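Local atomic coordinates of outer surface protein (Bacillus cereus ATCC 14579, PDB entry 1X7F), a protein that is of uncharacterised function but probably acts as a 6-phospho-N-acetylmuramidase, hydrolysing glycosidic bonds of 6-phosphorylated muramic acid saccharides from the cell wall. Residues G30-P35 / R57-L62; M88-D93 / G116-R121. All blocks are in the same frame, centred on the assembly; numbering follows the deposited sequence.

Contact 1: G30-P35 / R57-L62; sequences GISLYP and RIFTCL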
loop_
_atom_site.group_PDB
_atom_site.type_symbol
_atom_site.label_atom_id
_atom_site.label_comp_id
_atom_site.label_asym_id
_atom_site.label_seq_id
_atom_site.Cartn_x
_atom_site.Cartn_y
_atom_site.Cartn_z
ATOM N N GLY A 30 -0.409 8.819 -2.767
ATOM C CA GLY A 30 -1.141 9.657 -3.709
ATOM C C GLY A 30 -2.589 9.856 -3.326
ATOM O O GLY A 30 -3.112 9.134 -2.486
ATOM N N ILE A 31 -3.219 10.849 -3.953
ATOM C CA ILE A 31 -4.654 11.166 -3.811
ATOM C C ILE A 31 -5.258 11.313 -5.206
ATOM O O ILE A 31 -4.550 11.652 -6.165
ATOM C CB ILE A 31 -4.864 12.505 -3.031
ATOM C CG1 ILE A 31 -3.918 13.611 -3.560
ATOM C CG2 ILE A 31 -4.685 12.290 -1.524
ATOM C CD1 ILE A 31 -4.366 15.070 -3.279
ATOM N N SER A 32 -6.566 11.082 -5.329
ATOM C CA SER A 32 -7.236 11.327 -6.609
ATOM C C SER A 32 -8.083 12.579 -6.545
ATOM O O SER A 32 -8.616 12.897 -5.482
ATOM C CB SER A 32 -8.087 10.123 -7.025
ATOM O OG SER A 32 -7.250 9.026 -7.331
ATOM N N LEU A 33 -8.196 13.282 -7.681
ATOM C CA LEU A 33 -9.107 14.421 -7.834
ATOM C C LEU A 33 -10.086 14.219 -8.990
ATOM O O LEU A 33 -9.776 13.550 -9.973
ATOM C CB LEU A 33 -8.337 15.742 -8.059
ATOM C CG LEU A 33 -7.325 16.191 -7.000
ATOM C CD1 LEU A 33 -6.701 17.510 -7.423
ATOM C CD2 LEU A 33 -7.983 16.326 -5.642
ATOM N N TYR A 34 -11.272 14.809 -8.857
ATOM C CA TYR A 34 -12.290 14.791 -9.909
ATOM C C TYR A 34 -12.888 16.176 -9.906
ATOM O O TYR A 34 -14.001 16.376 -9.416
ATOM C CB TYR A 34 -13.353 13.696 -9.653
ATOM C CG TYR A 34 -12.726 12.327 -9.453
ATOM C CD1 TYR A 34 -12.361 11.888 -8.185
ATOM C CD2 TYR A 34 -12.447 11.503 -10.540
ATOM C CE1 TYR A 34 -11.753 10.643 -7.996
ATOM C CE2 TYR A 34 -11.828 10.272 -10.367
ATOM C CZ TYR A 34 -11.490 9.845 -9.096
ATOM O OH TYR A 34 -10.881 8.627 -8.931
ATOM N N PRO A 35 -12.141 17.147 -10.441
ATOM C CA PRO A 35 -12.504 18.553 -10.298
ATOM C C PRO A 35 -13.916 18.908 -10.781
ATOM O O PRO A 35 -14.541 19.816 -10.226
ATOM C CB PRO A 35 -11.430 19.276 -11.124
ATOM C CG PRO A 35 -10.278 18.338 -11.100
ATOM C CD PRO A 35 -10.908 16.987 -11.236
ATOM N N ARG A 57 1.905 12.573 -4.858
ATOM C CA ARG A 57 1.429 12.117 -6.153
ATOM C C ARG A 57 -0.078 12.374 -6.257
ATOM O O ARG A 57 -0.812 12.189 -5.279
ATOM C CB ARG A 57 1.761 10.621 -6.328
ATOM C CG ARG A 57 1.256 10.000 -7.627
ATOM C CD ARG A 57 1.820 8.620 -7.936
ATOM N NE ARG A 57 1.290 8.137 -9.207
ATOM C CZ ARG A 57 1.774 7.113 -9.906
ATOM N NH1 ARG A 57 2.837 6.431 -9.493
ATOM N NH2 ARG A 57 1.191 6.774 -11.042
ATOM N N ILE A 58 -0.519 12.820 -7.434
ATOM C CA ILE A 58 -1.936 13.039 -7.719
ATOM C C ILE A 58 -2.393 12.268 -8.971
ATOM O O ILE A 58 -1.723 12.300 -10.012
ATOM C CB ILE A 58 -2.246 14.558 -7.890
ATOM C CG1 ILE A 58 -1.984 15.326 -6.590
ATOM C CG2 ILE A 58 -3.701 14.765 -8.337
ATOM C CD1 ILE A 58 -2.299 16.800 -6.686
ATOM N N PHE A 59 -3.525 11.579 -8.854
ATOM C CA PHE A 59 -4.236 11.040 -10.011
ATOM C C PHE A 59 -5.432 11.935 -10.324
ATOM O O PHE A 59 -6.293 12.157 -9.489
ATOM C CB PHE A 59 -4.686 9.596 -9.777
ATOM C CG PHE A 59 -5.581 9.056 -10.873
ATOM C CD1 PHE A 59 -5.053 8.731 -12.128
ATOM C CD2 PHE A 59 -6.958 8.901 -10.660
ATOM C CE1 PHE A 59 -5.884 8.240 -13.158
ATOM C CE2 PHE A 59 -7.803 8.416 -11.678
ATOM C CZ PHE A 59 -7.263 8.082 -12.932
ATOM N N THR A 60 -5.477 12.484 -11.521
ATOM C CA THR A 60 -6.602 13.351 -11.853
ATOM C C THR A 60 -7.306 12.928 -13.126
ATOM O O THR A 60 -6.687 12.427 -14.069
ATOM C CB THR A 60 -6.221 14.845 -11.858
ATOM O OG1 THR A 60 -7.306 15.596 -12.410
ATOM C CG2 THR A 60 -5.070 15.131 -12.818
ATOM N N CYS A 61 -8.613 13.148 -13.121
ATOM C CA CYS A 61 -9.515 12.579 -14.096
ATOM C C CYS A 61 -10.336 13.651 -14.815
ATOM O O CYS A 61 -11.093 14.398 -14.184
ATOM C CB CYS A 61 -10.441 11.621 -13.366
ATOM S SG CYS A 61 -11.238 10.417 -14.407
ATOM N N LEU A 62 -10.175 13.723 -16.133
ATOM C CA LEU A 62 -10.957 14.639 -16.954
ATOM C C LEU A 62 -11.990 13.838 -17.733
ATOM O O LEU A 62 -11.669 13.188 -18.732
ATOM C CB LEU A 62 -10.049 15.467 -17.878
ATOM C CG LEU A 62 -10.642 16.476 -18.878
ATOM C CD1 LEU A 62 -11.622 17.490 -18.248
ATOM C CD2 LEU A 62 -9.516 17.203 -19.616
#
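The first beta-alpha-beta unit of a parallel (beta/alpha)8 barrel pairs Gly30-Leu33 with Arg57-Thr60 as neighbouring strands. Ile31 N donates to Arg57 O at 3.1 Å, and Ile31 O accepts Phe59 N at 2.9 Å. Leu33 N then donates to Phe59 O, also at 2.9 Å. The last rung, Cys61 N to Leu33 O, is weak at 3.4 Å. Ile31 and Ile58 stand side by side, CG1 to CG1 at 4.0 Å. Leu33 lies obliquely over the CG2 branch of the same Ile58. On the other face Ser32 OG sits at the edge of the Phe59 ring, 3.3 Å from CD2. This hydroxyl is hydrogen-bonded to Ile249 O. The Tyr34 ring comes alongside Cys61: chi1 of -54° sets CG beside the backbone N, and the ring reaches back to the second strand. Its CD2 is 3.5 Å from Cys61 CB, and the Cys61 sulfur lies at the ring edge. Tyr34 OH is hydrogen-bonded to Gly250 O. Ile31 and Leu33 pack on helix 40-51, and Ile58 and Thr60 on helix 74-85. Inside the barrel, Phe59 meets Phe203 edge-to-face, and strands 246-249 and 89-94 continue the sheet on either side.

Contact 2: M88-D93 / G116-R121; sequences MEVILD and GADGIR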
loop_
_atom_site.group_PDB
_atom_site.type_symbol
_atom_site.label_atom_id
_atom_site.label_comp_id
_atom_site.label_asym_id
_atom_site.label_seq_id
_atom_site.Cartn_x
_atom_site.Cartn_y
_atom_site.Cartn_z
ATOM N N MET A 88 3.902 17.851 -5.848
ATOM C CA MET A 88 3.098 16.669 -6.146
ATOM C C MET A 88 3.144 16.322 -7.624
ATOM O O MET A 88 2.912 17.173 -8.480
ATOM C CB MET A 88 1.649 16.859 -5.696
ATOM C CG MET A 88 1.500 17.219 -4.240
ATOM S SD MET A 88 0.147 16.315 -3.511
ATOM C CE MET A 88 -0.150 17.328 -2.084
ATOM N N GLU A 89 3.453 15.063 -7.906
ATOM C CA GLU A 89 3.517 14.543 -9.262
ATOM C C GLU A 89 2.094 14.346 -9.797
ATOM O O GLU A 89 1.308 13.634 -9.197
ATOM C CB GLU A 89 4.259 13.207 -9.236
ATOM C CG GLU A 89 4.643 12.637 -10.593
ATOM C CD GLU A 89 5.040 11.172 -10.514
ATOM O OE1 GLU A 89 4.870 10.569 -9.432
ATOM O OE2 GLU A 89 5.525 10.618 -11.528
ATOM N N VAL A 90 1.773 14.974 -10.930
ATOM C CA VAL A 90 0.404 14.945 -11.465
ATOM C C VAL A 90 0.270 14.027 -12.688
ATOM O O VAL A 90 0.894 14.263 -13.725
ATOM C CB VAL A 90 -0.126 16.382 -11.771
ATOM C CG1 VAL A 90 -1.497 16.335 -12.441
ATOM C CG2 VAL A 90 -0.191 17.224 -10.497
ATOM N N ILE A 91 -0.539 12.978 -12.548
ATOM C CA ILE A 91 -0.866 12.098 -13.672
ATOM C C ILE A 91 -2.315 12.332 -14.125
ATOM O O ILE A 91 -3.256 12.175 -13.337
ATOM C CB ILE A 91 -0.597 10.600 -13.337
ATOM C CG1 ILE A 91 0.859 10.375 -12.873
ATOM C CG2 ILE A 91 -0.942 9.697 -14.524
ATOM C CD1 ILE A 91 1.953 10.814 -13.887
ATOM N N LEU A 92 -2.465 12.735 -15.390
ATOM C CA LEU A 92 -3.776 12.985 -16.006
ATOM C C LEU A 92 -4.351 11.776 -16.736
ATOM O O LEU A 92 -3.693 11.173 -17.582
ATOM C CB LEU A 92 -3.710 14.156 -16.992
ATOM C CG LEU A 92 -4.345 15.501 -16.622
ATOM C CD1 LEU A 92 -3.979 16.545 -17.671
ATOM C CD2 LEU A 92 -5.869 15.400 -16.493
ATOM N N ASP A 93 -5.587 11.431 -16.393
ATOM C CA ASP A 93 -6.375 10.502 -17.196
ATOM C C ASP A 93 -7.479 11.271 -17.923
ATOM O O ASP A 93 -8.432 11.759 -17.307
ATOM C CB ASP A 93 -6.964 9.384 -16.334
ATOM C CG ASP A 93 -7.286 8.139 -17.135
ATOM O OD1 ASP A 93 -7.501 8.252 -18.368
ATOM O OD2 ASP A 93 -7.343 7.002 -16.612
ATOM N N GLY A 116 0.433 21.449 -17.011
ATOM C CA GLY A 116 1.443 21.263 -15.966
ATOM C C GLY A 116 1.450 19.847 -15.423
ATOM O O GLY A 116 2.014 19.577 -14.356
ATOM N N ALA A 117 0.789 18.948 -16.154
ATOM C CA ALA A 117 0.768 17.530 -15.835
ATOM C C ALA A 117 2.155 16.930 -16.033
ATOM O O ALA A 117 2.925 17.382 -16.883
ATOM C CB ALA A 117 -0.245 16.816 -16.700
ATOM N N ASP A 118 2.463 15.914 -15.234
ATOM C CA ASP A 118 3.768 15.258 -15.255
ATOM C C ASP A 118 3.743 14.011 -16.124
ATOM O O ASP A 118 4.792 13.496 -16.525
ATOM C CB ASP A 118 4.196 14.912 -13.826
ATOM C CG ASP A 118 4.491 16.148 -12.996
ATOM O OD1 ASP A 118 5.573 16.735 -13.185
ATOM O OD2 ASP A 118 3.705 16.614 -12.145
ATOM N N GLY A 119 2.529 13.535 -16.403
ATOM C CA GLY A 119 2.316 12.336 -17.198
ATOM C C GLY A 119 0.861 12.108 -17.542
ATOM O O GLY A 119 -0.024 12.806 -17.054
ATOM N N ILE A 120 0.628 11.126 -18.405
ATOM C CA ILE A 120 -0.714 10.741 -18.823
ATOM C C ILE A 120 -0.895 9.240 -18.688
ATOM O O ILE A 120 0.050 8.474 -18.906
ATOM C CB ILE A 120 -1.018 11.177 -20.287
ATOM C CG1 ILE A 120 0.142 10.818 -21.219
ATOM C CG2 ILE A 120 -1.374 12.662 -20.351
ATOM C CD1 ILE A 120 -0.289 10.620 -22.648
ATOM N N ARG A 121 -2.111 8.829 -18.332
ATOM C CA ARG A 121 -2.444 7.416 -18.273
ATOM C C ARG A 121 -3.021 6.926 -19.591
ATOM O O ARG A 121 -3.803 7.623 -20.253
ATOM C CB ARG A 121 -3.386 7.107 -17.110
ATOM C CG ARG A 121 -3.482 5.612 -16.797
ATOM C CD ARG A 121 -3.854 5.278 -15.364
ATOM N NE ARG A 121 -3.929 3.836 -15.147
ATOM C CZ ARG A 121 -4.979 3.099 -15.476
ATOM N NH1 ARG A 121 -6.035 3.668 -16.034
ATOM N NH2 ARG A 121 -4.982 1.797 -15.249
HETATM O O HOH W 1 3.481 19.030 -10.613
#
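Asp118 lays its side chain along the backbone of Val90, with CB 3.4 Å from Val90 O. It stands where strand 119-122 joins strand 89-94 in the parallel (beta/alpha)8 barrel. With chi1 at -68°, CG lies beside the Asp118 backbone N, and the carboxylate turns to Val90. Val90 N donates to Asp118 OD2 at 2.8 Å, nearly straight at 171°. The bond meets the anti side of the oxygen, 20° out of the carboxylate plane. The side chain thus receives an N-H that a main-chain carbonyl would take in a regular parallel pair. A water bridges the same OD2 to Met88 O. Val90 O in turn accepts Asp118 N at 2.7 Å and, weakly, Gly119 N.

Just before this, Gly116 is the C-prime residue of a Schellman motif that ends helix 110-115. Regular pairing follows: Leu92 N donates to Gly119 O at 3.0 Å, and Arg121 N to Leu92 O. Ile91 CD1 sits 3.7 Å from Gly119 CA, in the space that a side chain at this position would occupy. On the helix-facing side Leu92 CD1 touches Ala117 CB at 3.9 Å, and both Leu92 and Ile120 reach Phe112 of the helix.

Arg121 extends from CG to NE along the barrel interior. Its NH2 binds Cys170 O and Asn172 OD1, while NH1 pairs with Asp123. Asp93 OD2 adds a long salt bridge, lying at the guanidinium edge 3.6 Å from Arg121 NH1.

In the fold
Contacts 1 and 2 follow one another along the chain and cover the first four strands of the barrel. Their centres are about 9 Å apart. Strands 55-62 and 89-94 join them, with probable hydrogen bonds from Ile58 N to Glu89 O (2.7 Å) and from Asp93 N to Thr60 O (2.8 Å). Inside the barrel, Phe59 CE1 packs on Asp93 CB at 3.5 Å. On the helix side, Thr60 CG2 meets Leu92 CD2 at 3.8 Å. Glu144 makes a salt bridge with Arg57 of contact 1 and a weak, long pair with Arg121 of contact 2. Barrels of this kind usually carry the active site at the C-terminal ends of the strands; here that end would lie near Tyr34, Asp93 and Arg121, though no site is established.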